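Local coordinates for protein beta-galacturonidase (Eisenbergiella tayi, PDB 6NCW) that acts as a family 2 glycoside hydrolase, a beta-galacturonidase that cleaves beta-linked galacturonic acid from glycosides and may also accept beta-glucuronides, at residues I172-L177 and A235-A240; H295-I300 and D324-L329; D99-D104 and E149-W154; A33-P38 and E44-T49. All coordinates share one frame; numbering follows the deposited sequence.

Contact 1: residues I172-L177 and A235-A240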
loop_
_atom_site.group_PDB
_atom_site.type_symbol
_atom_site.label_atom_id
_atom_site.label_comp_id
_atom_site.label_asym_id
_atom_site.label_seq_id
_atom_site.Cartn_x
_atom_site.Cartn_y
_atom_site.Cartn_z
ATOM N N ILE A 172 -0.591 31.028 46.046
ATOM C CA ILE A 172 -0.370 29.667 46.497
ATOM C C ILE A 172 -1.584 29.218 47.276
ATOM O O ILE A 172 -2.140 29.987 48.065
ATOM C CB ILE A 172 0.897 29.559 47.365
ATOM C CG1 ILE A 172 2.056 30.207 46.634
ATOM C CG2 ILE A 172 1.220 28.112 47.655
ATOM C CD1 ILE A 172 3.353 29.831 47.193
ATOM N N CYS A 173 -1.982 27.970 47.066
ATOM C CA CYS A 173 -3.113 27.371 47.750
ATOM C C CYS A 173 -2.600 26.298 48.704
ATOM O O CYS A 173 -1.854 25.406 48.290
ATOM C CB CYS A 173 -4.079 26.777 46.728
ATOM S SG CYS A 173 -5.616 26.256 47.404
ATOM N N VAL A 174 -2.973 26.398 49.982
ATOM C CA VAL A 174 -2.534 25.454 51.005
ATOM C C VAL A 174 -3.760 24.757 51.573
ATOM O O VAL A 174 -4.786 25.393 51.839
ATOM C CB VAL A 174 -1.730 26.139 52.130
ATOM C CG1 VAL A 174 -0.931 25.104 52.920
ATOM C CG2 VAL A 174 -0.803 27.195 51.557
ATOM N N ARG A 175 -3.653 23.446 51.749
ATOM C CA ARG A 175 -4.725 22.642 52.313
ATOM C C ARG A 175 -4.244 22.055 53.633
ATOM O O ARG A 175 -3.194 21.398 53.686
ATOM C CB ARG A 175 -5.155 21.536 51.350
ATOM C CG ARG A 175 -6.285 20.650 51.852
ATOM C CD ARG A 175 -6.830 19.862 50.681
ATOM N NE ARG A 175 -7.657 18.721 51.060
ATOM C CZ ARG A 175 -8.177 17.867 50.176
ATOM N NH1 ARG A 175 -7.956 18.038 48.872
ATOM N NH2 ARG A 175 -8.919 16.846 50.585
ATOM N N ASN A 176 -4.999 22.309 54.692
ATOM C CA ASN A 176 -4.726 21.763 56.014
ATOM C C ASN A 176 -5.565 20.505 56.181
ATOM O O ASN A 176 -6.788 20.547 56.023
ATOM C CB ASN A 176 -5.054 22.795 57.097
ATOM C CG ASN A 176 -4.936 22.232 58.505
ATOM O OD1 ASN A 176 -4.141 21.329 58.773
ATOM N ND2 ASN A 176 -5.743 22.758 59.409
ATOM N N LEU A 177 -4.910 19.381 56.451
ATOM C CA LEU A 177 -5.620 18.133 56.707
ATOM C C LEU A 177 -5.839 17.874 58.195
ATOM O O LEU A 177 -6.506 16.894 58.549
ATOM C CB LEU A 177 -4.859 16.951 56.085
ATOM C CG LEU A 177 -4.549 17.045 54.582
ATOM C CD1 LEU A 177 -3.423 16.105 54.237
ATOM C CD2 LEU A 177 -5.781 16.733 53.736
ATOM N N ALA A 235 8.132 26.821 46.141
ATOM C CA ALA A 235 7.428 27.234 47.342
ATOM C C ALA A 235 7.678 26.197 48.428
ATOM O O ALA A 235 7.362 25.016 48.245
ATOM C CB ALA A 235 5.931 27.403 47.077
ATOM N N VAL A 236 8.245 26.631 49.554
ATOM C CA VAL A 236 8.489 25.750 50.694
ATOM C C VAL A 236 7.573 26.182 51.835
ATOM O O VAL A 236 7.617 27.336 52.278
ATOM C CB VAL A 236 9.967 25.750 51.112
ATOM C CG1 VAL A 236 10.186 24.835 52.325
ATOM C CG2 VAL A 236 10.840 25.293 49.943
ATOM N N LEU A 237 6.709 25.271 52.269
ATOM C CA LEU A 237 5.849 25.489 53.419
ATOM C C LEU A 237 6.580 25.052 54.685
ATOM O O LEU A 237 7.118 23.938 54.744
ATOM C CB LEU A 237 4.544 24.712 53.264
ATOM C CG LEU A 237 3.573 24.685 54.451
ATOM C CD1 LEU A 237 2.873 26.015 54.665
ATOM C CD2 LEU A 237 2.546 23.569 54.261
ATOM N N ARG A 238 6.616 25.941 55.683
ATOM C CA ARG A 238 7.186 25.652 56.997
ATOM C C ARG A 238 6.128 25.875 58.065
ATOM O O ARG A 238 5.529 26.951 58.129
ATOM C CB ARG A 238 8.401 26.529 57.289
ATOM C CG ARG A 238 9.613 26.175 56.456
ATOM C CD ARG A 238 10.733 27.186 56.642
ATOM N NE ARG A 238 11.705 27.099 55.553
ATOM C CZ ARG A 238 12.788 26.329 55.578
ATOM N NH1 ARG A 238 13.052 25.583 56.646
ATOM N NH2 ARG A 238 13.610 26.313 54.536
ATOM N N THR A 239 5.903 24.854 58.898
ATOM C CA THR A 239 5.031 24.918 60.062
ATOM C C THR A 239 5.875 24.820 61.336
ATOM O O THR A 239 7.077 25.133 61.327
ATOM C CB THR A 239 3.975 23.806 59.984
ATOM O OG1 THR A 239 4.619 22.528 60.096
ATOM C CG2 THR A 239 3.203 23.873 58.679
ATOM N N ALA A 240 5.250 24.372 62.426
ATOM C CA ALA A 240 5.960 24.059 63.667
ATOM C C ALA A 240 6.726 22.733 63.555
ATOM O O ALA A 240 7.959 22.695 63.639
ATOM C CB ALA A 240 4.991 23.999 64.813
#
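Ile172 meets Ala235, and Val174 meets Leu237, across the interior of the immunoglobulin-like beta-sandwich of this family 2 glycoside hydrolase. Strand 165-176 belongs to a three-stranded sheet and strand 227-238 to the sheet packed against it, so the two backbones face each other without a hydrogen bond, and only side chains fill the gap. The alpha carbons are 8.2 Å apart at Ile172 CA and Ala235 CA, and residues two steps along each strand form the next pair. The tighter end is at Ile172. Its CG1 branch lies beside the backbone N and then extends (chi2 -164°), carrying CD1 across the gap to within 3.5 Å of Ala235 CB. A long branched residue opposite a bare methyl suits this spacing, because the reach comes almost wholly from one side. Val186 and Val188 of strand 182-190 pack on Ile172 as well, while Leu152 and Phe210 press on Val174, so the beta-branched residues are enclosed by hydrocarbon. The outer side of strand 227-238 is looser. Val236 turns its CB away from the core and is partly exposed, Arg238 lies in solvent, where its charge costs little, and the three residues after Ala240 are not modelled, which is consistent with a mobile turn. Inward again, Leu237 swings its CG opposite the backbone N (chi1 173°), the orientation that lets its fork point straight at the other sheet. There the two branched side chains meet tip to tip, with Leu237 CD2 4.0 Å from Val174 CG1.

Contact 2: residues H295-I300 and D324-L329; sequences HDLMLI and DEQGIL
Leu297, in the middle of helix 290-302, faces Gln326 and Ile328 at the point where helix 317-326 ends and the chain turns toward strand 329-333; the nearest alpha carbons, Leu297 CA and Ile328 CA, are 9.0 Å apart. The turn is a Schellman motif. Gly327 leaves the helix with a positive phi of 76°, a backbone shape that a residue without a side chain adopts at little cost. Ile328 then enters an extended course that sends its side chain back at the neighbouring helix. Leu297 serves both partners with its fork: CD2 lies 3.6 Å from Ile328 CD1, and CD1 lies 3.7 Å from Gln326 NE2. In both pairs the side chains cross obliquely. Gln326 reaches out on an extended chain (chi2 172°) so that its amide arrives beside the leucine, with its polar atoms engaged elsewhere. OE1 takes hydrogen bonds from Lys301 NZ and Gln294 NE2, and NE2 donates to Leu322 O. Phe319, Leu322 and Ile308 also pack on Leu297, joining two successive helices and a strand of the TIM barrel. The outer flank meets a second subunit, where Gln36 of that subunit donates to Glu325 O and packs on Gln326. The contact itself is therefore apolar on the leucine and isoleucine side, and its one polar group is buried with its bonds directed past the leucine. Its cohesion across the two segments should come from hydrocarbon packing, while the glutamine amide, gripped at both of its polar atoms, is held against rotation.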
loop_
_atom_site.group_PDB
_atom_site.type_symbol
_atom_site.label_atom_id
_atom_site.label_comp_id
_atom_site.label_asym_id
_atom_site.label_seq_id
_atom_site.Cartn_x
_atom_site.Cartn_y
_atom_site.Cartn_z
ATOM N N HIS A 295 9.038 13.101 18.996
ATOM C CA HIS A 295 9.092 12.783 17.571
ATOM C C HIS A 295 8.081 13.619 16.783
ATOM O O HIS A 295 8.429 14.222 15.761
ATOM C CB HIS A 295 8.852 11.294 17.347
ATOM C CG HIS A 295 9.207 10.845 15.971
ATOM N ND1 HIS A 295 8.268 10.659 14.979
ATOM C CD2 HIS A 295 10.411 10.601 15.403
ATOM C CE1 HIS A 295 8.875 10.283 13.867
ATOM N NE2 HIS A 295 10.176 10.259 14.091
ATOM N N ASP A 296 6.830 13.684 17.258
ATOM C CA ASP A 296 5.849 14.596 16.667
ATOM C C ASP A 296 6.361 16.036 16.663
ATOM O O ASP A 296 6.242 16.747 15.656
ATOM C CB ASP A 296 4.512 14.534 17.411
ATOM C CG ASP A 296 3.680 13.285 17.072
ATOM O OD1 ASP A 296 4.150 12.397 16.315
ATOM O OD2 ASP A 296 2.544 13.187 17.604
ATOM N N LEU A 297 6.903 16.501 17.794
ATOM C CA LEU A 297 7.311 17.900 17.866
ATOM C C LEU A 297 8.414 18.202 16.859
ATOM O O LEU A 297 8.419 19.277 16.244
ATOM C CB LEU A 297 7.737 18.263 19.290
ATOM C CG LEU A 297 6.519 18.463 20.193
ATOM C CD1 LEU A 297 6.880 18.732 21.654
ATOM C CD2 LEU A 297 5.676 19.586 19.626
ATOM N N MET A 298 9.329 17.250 16.640
ATOM C CA MET A 298 10.401 17.466 15.673
ATOM C C MET A 298 9.878 17.498 14.239
ATOM O O MET A 298 10.394 18.260 13.417
ATOM C CB MET A 298 11.491 16.397 15.840
ATOM C CG MET A 298 12.230 16.523 17.163
ATOM S SD MET A 298 13.669 15.441 17.334
ATOM C CE MET A 298 12.954 13.785 17.070
ATOM N N LEU A 299 8.853 16.700 13.916
ATOM C CA LEU A 299 8.245 16.823 12.602
ATOM C C LEU A 299 7.558 18.172 12.462
ATOM O O LEU A 299 7.733 18.871 11.456
ATOM C CB LEU A 299 7.254 15.681 12.359
ATOM C CG LEU A 299 7.863 14.284 12.312
ATOM C CD1 LEU A 299 6.765 13.184 12.187
ATOM C CD2 LEU A 299 8.854 14.183 11.160
ATOM N N ILE A 300 6.816 18.572 13.495
ATOM C CA ILE A 300 6.091 19.838 13.461
ATOM C C ILE A 300 7.058 21.018 13.331
ATOM O O ILE A 300 6.816 21.956 12.558
ATOM C CB ILE A 300 5.182 19.927 14.705
ATOM C CG1 ILE A 300 4.050 18.877 14.580
ATOM C CG2 ILE A 300 4.652 21.319 14.898
ATOM C CD1 ILE A 300 3.188 18.714 15.844
ATOM N N ASP A 324 6.834 24.342 26.195
ATOM C CA ASP A 324 7.512 25.382 26.978
ATOM C C ASP A 324 9.000 25.441 26.662
ATOM O O ASP A 324 9.540 26.511 26.361
ATOM C CB ASP A 324 7.328 25.130 28.478
ATOM C CG ASP A 324 5.899 25.273 28.931
ATOM O OD1 ASP A 324 5.098 25.918 28.216
ATOM O OD2 ASP A 324 5.572 24.723 30.009
ATOM N N GLU A 325 9.685 24.286 26.745
ATOM C CA GLU A 325 11.129 24.219 26.519
ATOM C C GLU A 325 11.535 24.545 25.089
ATOM O O GLU A 325 12.680 24.949 24.872
ATOM C CB GLU A 325 11.664 22.828 26.876
ATOM C CG GLU A 325 11.597 22.546 28.358
ATOM C CD GLU A 325 11.997 21.133 28.728
ATOM O OE1 GLU A 325 11.470 20.626 29.738
ATOM O OE2 GLU A 325 12.847 20.534 28.036
ATOM N N GLN A 326 10.647 24.366 24.104
ATOM C CA GLN A 326 11.031 24.579 22.713
ATOM C C GLN A 326 10.410 25.830 22.101
ATOM O O GLN A 326 10.649 26.116 20.927
ATOM C CB GLN A 326 10.695 23.326 21.886
ATOM C CG GLN A 326 11.610 22.144 22.270
ATOM C CD GLN A 326 11.215 20.785 21.636
ATOM O OE1 GLN A 326 11.816 20.350 20.665
ATOM N NE2 GLN A 326 10.250 20.105 22.230
ATOM N N GLY A 327 9.662 26.610 22.872
ATOM C CA GLY A 327 9.140 27.863 22.360
ATOM C C GLY A 327 7.972 27.700 21.420
ATOM O O GLY A 327 7.784 28.528 20.528
ATOM N N ILE A 328 7.186 26.643 21.585
ATOM C CA ILE A 328 6.041 26.368 20.722
ATOM C C ILE A 328 4.797 26.934 21.399
ATOM O O ILE A 328 4.533 26.627 22.561
ATOM C CB ILE A 328 5.913 24.855 20.456
ATOM C CG1 ILE A 328 7.138 24.358 19.671
ATOM C CG2 ILE A 328 4.624 24.537 19.702
ATOM C CD1 ILE A 328 7.277 22.850 19.591
ATOM N N LEU A 329 4.045 27.773 20.686
ATOM C CA LEU A 329 2.839 28.375 21.243
ATOM C C LEU A 329 1.675 27.390 21.215
ATOM O O LEU A 329 1.502 26.631 20.259
ATOM C CB LEU A 329 2.478 29.644 20.468
ATOM C CG LEU A 329 3.574 30.721 20.515
ATOM C CD1 LEU A 329 3.385 31.740 19.408
ATOM C CD2 LEU A 329 3.579 31.385 21.891
#

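Contact 3: residues D99-D104 and E149-W154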
loop_
_atom_site.group_PDB
_atom_site.type_symbol
_atom_site.label_atom_id
_atom_site.label_comp_id
_atom_site.label_asym_id
_atom_site.label_seq_id
_atom_site.Cartn_x
_atom_site.Cartn_y
_atom_site.Cartn_z
ATOM N N ASP A 99 -7.147 14.037 41.861
ATOM C CA ASP A 99 -6.429 13.376 42.947
ATOM C C ASP A 99 -7.395 12.793 43.975
ATOM O O ASP A 99 -8.565 13.177 44.062
ATOM C CB ASP A 99 -5.406 14.320 43.631
ATOM C CG ASP A 99 -6.055 15.468 44.431
ATOM O OD1 ASP A 99 -7.276 15.460 44.692
ATOM O OD2 ASP A 99 -5.314 16.401 44.807
ATOM N N VAL A 100 -6.875 11.841 44.747
ATOM C CA VAL A 100 -7.550 11.259 45.900
ATOM C C VAL A 100 -6.655 11.488 47.103
ATOM O O VAL A 100 -5.453 11.197 47.048
ATOM C CB VAL A 100 -7.819 9.757 45.712
ATOM C CG1 VAL A 100 -8.462 9.170 46.958
ATOM C CG2 VAL A 100 -8.693 9.527 44.490
ATOM N N VAL A 101 -7.230 12.019 48.178
ATOM C CA VAL A 101 -6.506 12.285 49.416
ATOM C C VAL A 101 -7.081 11.400 50.515
ATOM O O VAL A 101 -8.300 11.347 50.704
ATOM C CB VAL A 101 -6.581 13.769 49.803
ATOM C CG1 VAL A 101 -5.912 13.986 51.153
ATOM C CG2 VAL A 101 -5.913 14.619 48.718
ATOM N N LEU A 102 -6.204 10.698 51.226
ATOM C CA LEU A 102 -6.607 9.722 52.229
ATOM C C LEU A 102 -5.923 10.035 53.546
ATOM O O LEU A 102 -4.694 10.149 53.599
ATOM C CB LEU A 102 -6.260 8.300 51.800
ATOM C CG LEU A 102 -7.189 7.745 50.732
ATOM C CD1 LEU A 102 -6.818 6.313 50.421
ATOM C CD2 LEU A 102 -8.628 7.865 51.206
ATOM N N LYS A 103 -6.716 10.143 54.605
ATOM C CA LYS A 103 -6.203 10.560 55.899
ATOM C C LYS A 103 -5.818 9.347 56.730
ATOM O O LYS A 103 -6.593 8.392 56.845
ATOM C CB LYS A 103 -7.236 11.418 56.629
ATOM C CG LYS A 103 -7.314 12.840 56.086
ATOM C CD LYS A 103 -8.545 13.581 56.593
ATOM C CE LYS A 103 -8.429 15.072 56.321
ATOM N NZ LYS A 103 -9.609 15.835 56.812
ATOM N N ASP A 104 -4.586 9.371 57.237
ATOM C CA ASP A 104 -4.099 8.495 58.300
ATOM C C ASP A 104 -4.444 7.025 58.038
ATOM O O ASP A 104 -5.227 6.395 58.751
ATOM C CB ASP A 104 -4.647 8.987 59.644
ATOM C CG ASP A 104 -4.019 8.282 60.828
ATOM O OD1 ASP A 104 -4.742 7.527 61.510
ATOM O OD2 ASP A 104 -2.806 8.473 61.065
ATOM N N GLU A 149 0.755 17.082 57.879
ATOM C CA GLU A 149 -0.470 17.713 58.350
ATOM C C GLU A 149 -1.064 18.682 57.340
ATOM O O GLU A 149 -2.274 18.929 57.385
ATOM C CB GLU A 149 -0.208 18.441 59.676
ATOM C CG GLU A 149 0.056 17.499 60.838
ATOM C CD GLU A 149 -1.153 16.628 61.155
ATOM O OE1 GLU A 149 -1.987 17.055 61.985
ATOM O OE2 GLU A 149 -1.277 15.526 60.563
ATOM N N ALA A 150 -0.251 19.221 56.431
ATOM C CA ALA A 150 -0.718 20.176 55.431
ATOM C C ALA A 150 0.227 20.152 54.236
ATOM O O ALA A 150 1.396 19.776 54.360
ATOM C CB ALA A 150 -0.810 21.591 56.009
ATOM N N TYR A 151 -0.287 20.577 53.076
ATOM C CA TYR A 151 0.496 20.511 51.848
ATOM C C TYR A 151 0.087 21.613 50.875
ATOM O O TYR A 151 -1.005 22.181 50.957
ATOM C CB TYR A 151 0.355 19.142 51.170
ATOM C CG TYR A 151 -1.006 18.864 50.563
ATOM C CD1 TYR A 151 -1.237 19.044 49.193
ATOM C CD2 TYR A 151 -2.053 18.401 51.349
ATOM C CE1 TYR A 151 -2.481 18.784 48.630
ATOM C CE2 TYR A 151 -3.297 18.137 50.799
ATOM C CZ TYR A 151 -3.504 18.329 49.441
ATOM O OH TYR A 151 -4.742 18.059 48.911
ATOM N N LEU A 152 0.990 21.890 49.941
ATOM C CA LEU A 152 0.774 22.890 48.901
ATOM C C LEU A 152 -0.007 22.260 47.746
ATOM O O LEU A 152 0.502 21.381 47.044
ATOM C CB LEU A 152 2.117 23.443 48.438
ATOM C CG LEU A 152 2.847 24.150 49.589
ATOM C CD1 LEU A 152 4.184 24.735 49.175
ATOM C CD2 LEU A 152 1.948 25.238 50.155
ATOM N N SER A 153 -1.242 22.722 47.542
ATOM C CA SER A 153 -2.115 22.176 46.509
ATOM C C SER A 153 -1.747 22.677 45.104
ATOM O O SER A 153 -1.777 21.900 44.144
ATOM C CB SER A 153 -3.562 22.512 46.856
ATOM O OG SER A 153 -4.396 22.372 45.725
ATOM N N TRP A 154 -1.401 23.955 44.956
ATOM C CA TRP A 154 -0.907 24.503 43.692
ATOM C C TRP A 154 -0.281 25.869 43.955
ATOM O O TRP A 154 -0.484 26.468 45.016
ATOM C CB TRP A 154 -2.015 24.621 42.625
ATOM C CG TRP A 154 -3.314 25.335 43.042
ATOM C CD1 TRP A 154 -4.488 24.740 43.400
ATOM C CD2 TRP A 154 -3.553 26.758 43.116
ATOM N NE1 TRP A 154 -5.433 25.687 43.705
ATOM C CE2 TRP A 154 -4.890 26.934 43.529
ATOM C CE3 TRP A 154 -2.762 27.896 42.887
ATOM C CZ2 TRP A 154 -5.462 28.202 43.711
ATOM C CZ3 TRP A 154 -3.336 29.158 43.063
ATOM C CH2 TRP A 154 -4.671 29.297 43.477
HETATM O O HOH W 1 -4.920 18.628 46.016
#
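Val101 and Tyr151 face each other across a wide gap, 11.1 Å between Val101 CA and Tyr151 CA, on backbones that run in opposite directions with Asp99 facing Ser153. No hydrogen bond joins them directly. Strand 98-105 is the outermost strand of a four-stranded antiparallel sheet in the N-terminal beta-sandwich, and strand 150-162 is the outermost strand of a sheet in the immunoglobulin-like domain, so the contact joins two beta domains. A side chain as long as tyrosine is what can bridge such a distance. Its ring is sent across by a chi1 of 70°, which places CG between the backbone N and the carbonyl carbon. The phenol end reaches the CG2 branch of Val101, which approaches the ring obliquely and lies 3.6 Å from Tyr151 OH. Arg69 packs on both residues and makes a salt bridge through NE with Asp99 OD2, holding the carboxylate at this seam. Between Asp99 and the phenol, whose nearest oxygens are too far apart to bond, a water fills the interval. It lies in the ring plane at the edge of Tyr151, 3.0 Å from OH, and donates a hydrogen bond of 2.6 Å to Asp99 OD2.

Contact 4: residues A33-P38 and E44-T49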
loop_
_atom_site.group_PDB
_atom_site.type_symbol
_atom_site.label_atom_id
_atom_site.label_comp_id
_atom_site.label_asym_id
_atom_site.label_seq_id
_atom_site.Cartn_x
_atom_site.Cartn_y
_atom_site.Cartn_z
ATOM N N ALA A 33 -9.504 -13.453 31.770
ATOM C CA ALA A 33 -8.054 -13.511 31.892
ATOM C C ALA A 33 -7.521 -12.259 32.577
ATOM O O ALA A 33 -7.913 -11.135 32.240
ATOM C CB ALA A 33 -7.422 -13.649 30.504
ATOM N N VAL A 34 -6.631 -12.446 33.543
ATOM C CA VAL A 34 -5.856 -11.338 34.090
ATOM C C VAL A 34 -4.558 -11.239 33.293
ATOM O O VAL A 34 -3.815 -12.218 33.169
ATOM C CB VAL A 34 -5.588 -11.526 35.589
ATOM C CG1 VAL A 34 -4.736 -10.385 36.118
ATOM C CG2 VAL A 34 -6.907 -11.584 36.350
ATOM N N ILE A 35 -4.296 -10.070 32.719
ATOM C CA ILE A 35 -3.077 -9.870 31.945
ATOM C C ILE A 35 -2.282 -8.736 32.588
ATOM O O ILE A 35 -2.808 -7.938 33.362
ATOM C CB ILE A 35 -3.367 -9.591 30.449
ATOM C CG1 ILE A 35 -4.027 -8.239 30.252
ATOM C CG2 ILE A 35 -4.318 -10.649 29.887
ATOM C CD1 ILE A 35 -3.318 -7.346 29.257
ATOM N N GLN A 36 -0.989 -8.680 32.277
ATOM C CA GLN A 36 -0.136 -7.608 32.780
ATOM C C GLN A 36 -0.090 -6.505 31.730
ATOM O O GLN A 36 0.427 -6.702 30.627
ATOM C CB GLN A 36 1.254 -8.136 33.115
ATOM C CG GLN A 36 1.234 -9.130 34.287
ATOM C CD GLN A 36 2.568 -9.808 34.480
ATOM O OE1 GLN A 36 2.953 -10.662 33.680
ATOM N NE2 GLN A 36 3.302 -9.404 35.522
ATOM N N ALA A 37 -0.637 -5.355 32.072
ATOM C CA ALA A 37 -0.840 -4.278 31.134
ATOM C C ALA A 37 0.024 -3.079 31.502
ATOM O O ALA A 37 0.296 -2.846 32.684
ATOM C CB ALA A 37 -2.313 -3.860 31.108
ATOM N N PRO A 38 0.483 -2.304 30.517
ATOM C CA PRO A 38 1.259 -1.096 30.829
ATOM C C PRO A 38 0.397 0.056 31.333
ATOM O O PRO A 38 -0.718 0.292 30.859
ATOM C CB PRO A 38 1.908 -0.744 29.487
ATOM C CG PRO A 38 0.956 -1.299 28.461
ATOM C CD PRO A 38 0.434 -2.582 29.066
ATOM N N GLU A 44 -7.194 -0.399 24.078
ATOM C CA GLU A 44 -7.406 -0.660 22.656
ATOM C C GLU A 44 -6.118 -1.077 21.961
ATOM O O GLU A 44 -6.166 -1.625 20.860
ATOM C CB GLU A 44 -8.006 0.563 21.957
ATOM C CG GLU A 44 -9.485 0.766 22.265
ATOM C CD GLU A 44 -9.721 1.628 23.501
ATOM O OE1 GLU A 44 -8.775 1.825 24.314
ATOM O OE2 GLU A 44 -10.859 2.129 23.655
ATOM N N ASN A 45 -4.980 -0.855 22.591
ATOM C CA ASN A 45 -3.698 -1.318 22.097
ATOM C C ASN A 45 -3.307 -2.685 22.642
ATOM O O ASN A 45 -2.279 -3.222 22.212
ATOM C CB ASN A 45 -2.634 -0.276 22.454
ATOM C CG ASN A 45 -3.008 1.099 21.936
ATOM O OD1 ASN A 45 -2.964 2.084 22.668
ATOM N ND2 ASN A 45 -3.436 1.156 20.658
ATOM N N TYR A 46 -4.099 -3.262 23.589
ATOM C CA TYR A 46 -3.709 -4.623 23.969
ATOM C C TYR A 46 -4.417 -5.615 23.057
ATOM O O TYR A 46 -5.593 -5.422 22.734
ATOM C CB TYR A 46 -4.066 -4.949 25.428
ATOM C CG TYR A 46 -3.853 -3.855 26.445
ATOM C CD1 TYR A 46 -4.593 -3.854 27.622
ATOM C CD2 TYR A 46 -2.902 -2.838 26.262
ATOM C CE1 TYR A 46 -4.426 -2.872 28.574
ATOM C CE2 TYR A 46 -2.719 -1.834 27.230
ATOM C CZ TYR A 46 -3.490 -1.872 28.384
ATOM O OH TYR A 46 -3.356 -0.913 29.365
ATOM N N PRO A 47 -3.722 -6.671 22.622
ATOM C CA PRO A 47 -4.320 -7.588 21.638
ATOM C C PRO A 47 -5.754 -8.046 21.926
ATOM O O PRO A 47 -6.566 -8.068 20.997
ATOM C CB PRO A 47 -3.322 -8.751 21.651
ATOM C CG PRO A 47 -2.015 -8.053 21.816
ATOM C CD PRO A 47 -2.292 -6.961 22.832
ATOM N N ASP A 48 -6.106 -8.386 23.167
ATOM C CA ASP A 48 -7.415 -8.980 23.436
ATOM C C ASP A 48 -8.523 -7.951 23.638
ATOM O O ASP A 48 -9.690 -8.333 23.771
ATOM C CB ASP A 48 -7.331 -9.904 24.660
ATOM C CG ASP A 48 -6.286 -10.991 24.480
ATOM O OD1 ASP A 48 -6.461 -11.827 23.574
ATOM O OD2 ASP A 48 -5.269 -10.980 25.201
ATOM N N THR A 49 -8.195 -6.661 23.646
ATOM C CA THR A 49 -9.196 -5.632 23.879
ATOM C C THR A 49 -9.124 -4.523 22.819
ATOM O O THR A 49 -9.618 -3.420 23.043
ATOM C CB THR A 49 -9.046 -5.083 25.303
ATOM O OG1 THR A 49 -7.664 -4.876 25.607
ATOM C CG2 THR A 49 -9.586 -6.087 26.334
#
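Tyr46 lays its ring against strand 35-39, where Ile35, Ala37 and Pro38 all approach it obliquely from the same side of the ring plane. Its CG sits beside the backbone N (chi1 -40°), which turns the ring toward the strand. Ala37 CB comes closest, 3.4 Å from Tyr46 CE1. The alpha carbons Ala37 CA and Tyr46 CA are 7.7 Å apart and the ring lies between the two backbones, so a small methyl fits there. Toward the root of the ring, Ile35 crosses aslant and brings CD1 to 4.1 Å from Tyr46 CD1. Pro38 CD is nearest CE2 of Tyr46, 3.7 Å away; a residue without an N-H fits at the border of a sheet, where strand 35-39 lies. Tyrosine serves twice, because its carbon ring supplies the packing while its hydroxyl is hydrogen-bonded to Tyr58 OH. Phe23 of strand 19-26 meets the ring edge-to-face. Thr49 N donates to Tyr46 O at 3.0 Å and closes a beta turn with Pro47 and Asp48 at its corners. Met298 of a second subunit packs on Tyr46, and Gln294 of that subunit on Pro38. The whole is an aromatic residue from a connecting loop clamped onto the border strand of a beta-sandwich, here the N-terminal one.

From the N terminus the four contacts follow one another in series, none enclosing or crossing another. Contact 4 closes a short loop within the N-terminal beta-sandwich. Contact 3 closes a longer one, bringing a strand of that sandwich onto the first strand of the immunoglobulin-like domain. Contact 1 then joins the two sheets of this domain. Contacts 3 and 1 touch, with centres 10 Å apart, because strands 150-162 and 165-176 are sheet neighbours. Contact 2 ties two successive helices of the TIM barrel. Within one chain it stays about 13 Å from contact 4 at the nearest atoms, yet contact 4 of a second subunit packs on it, so these two meet at the subunit interface.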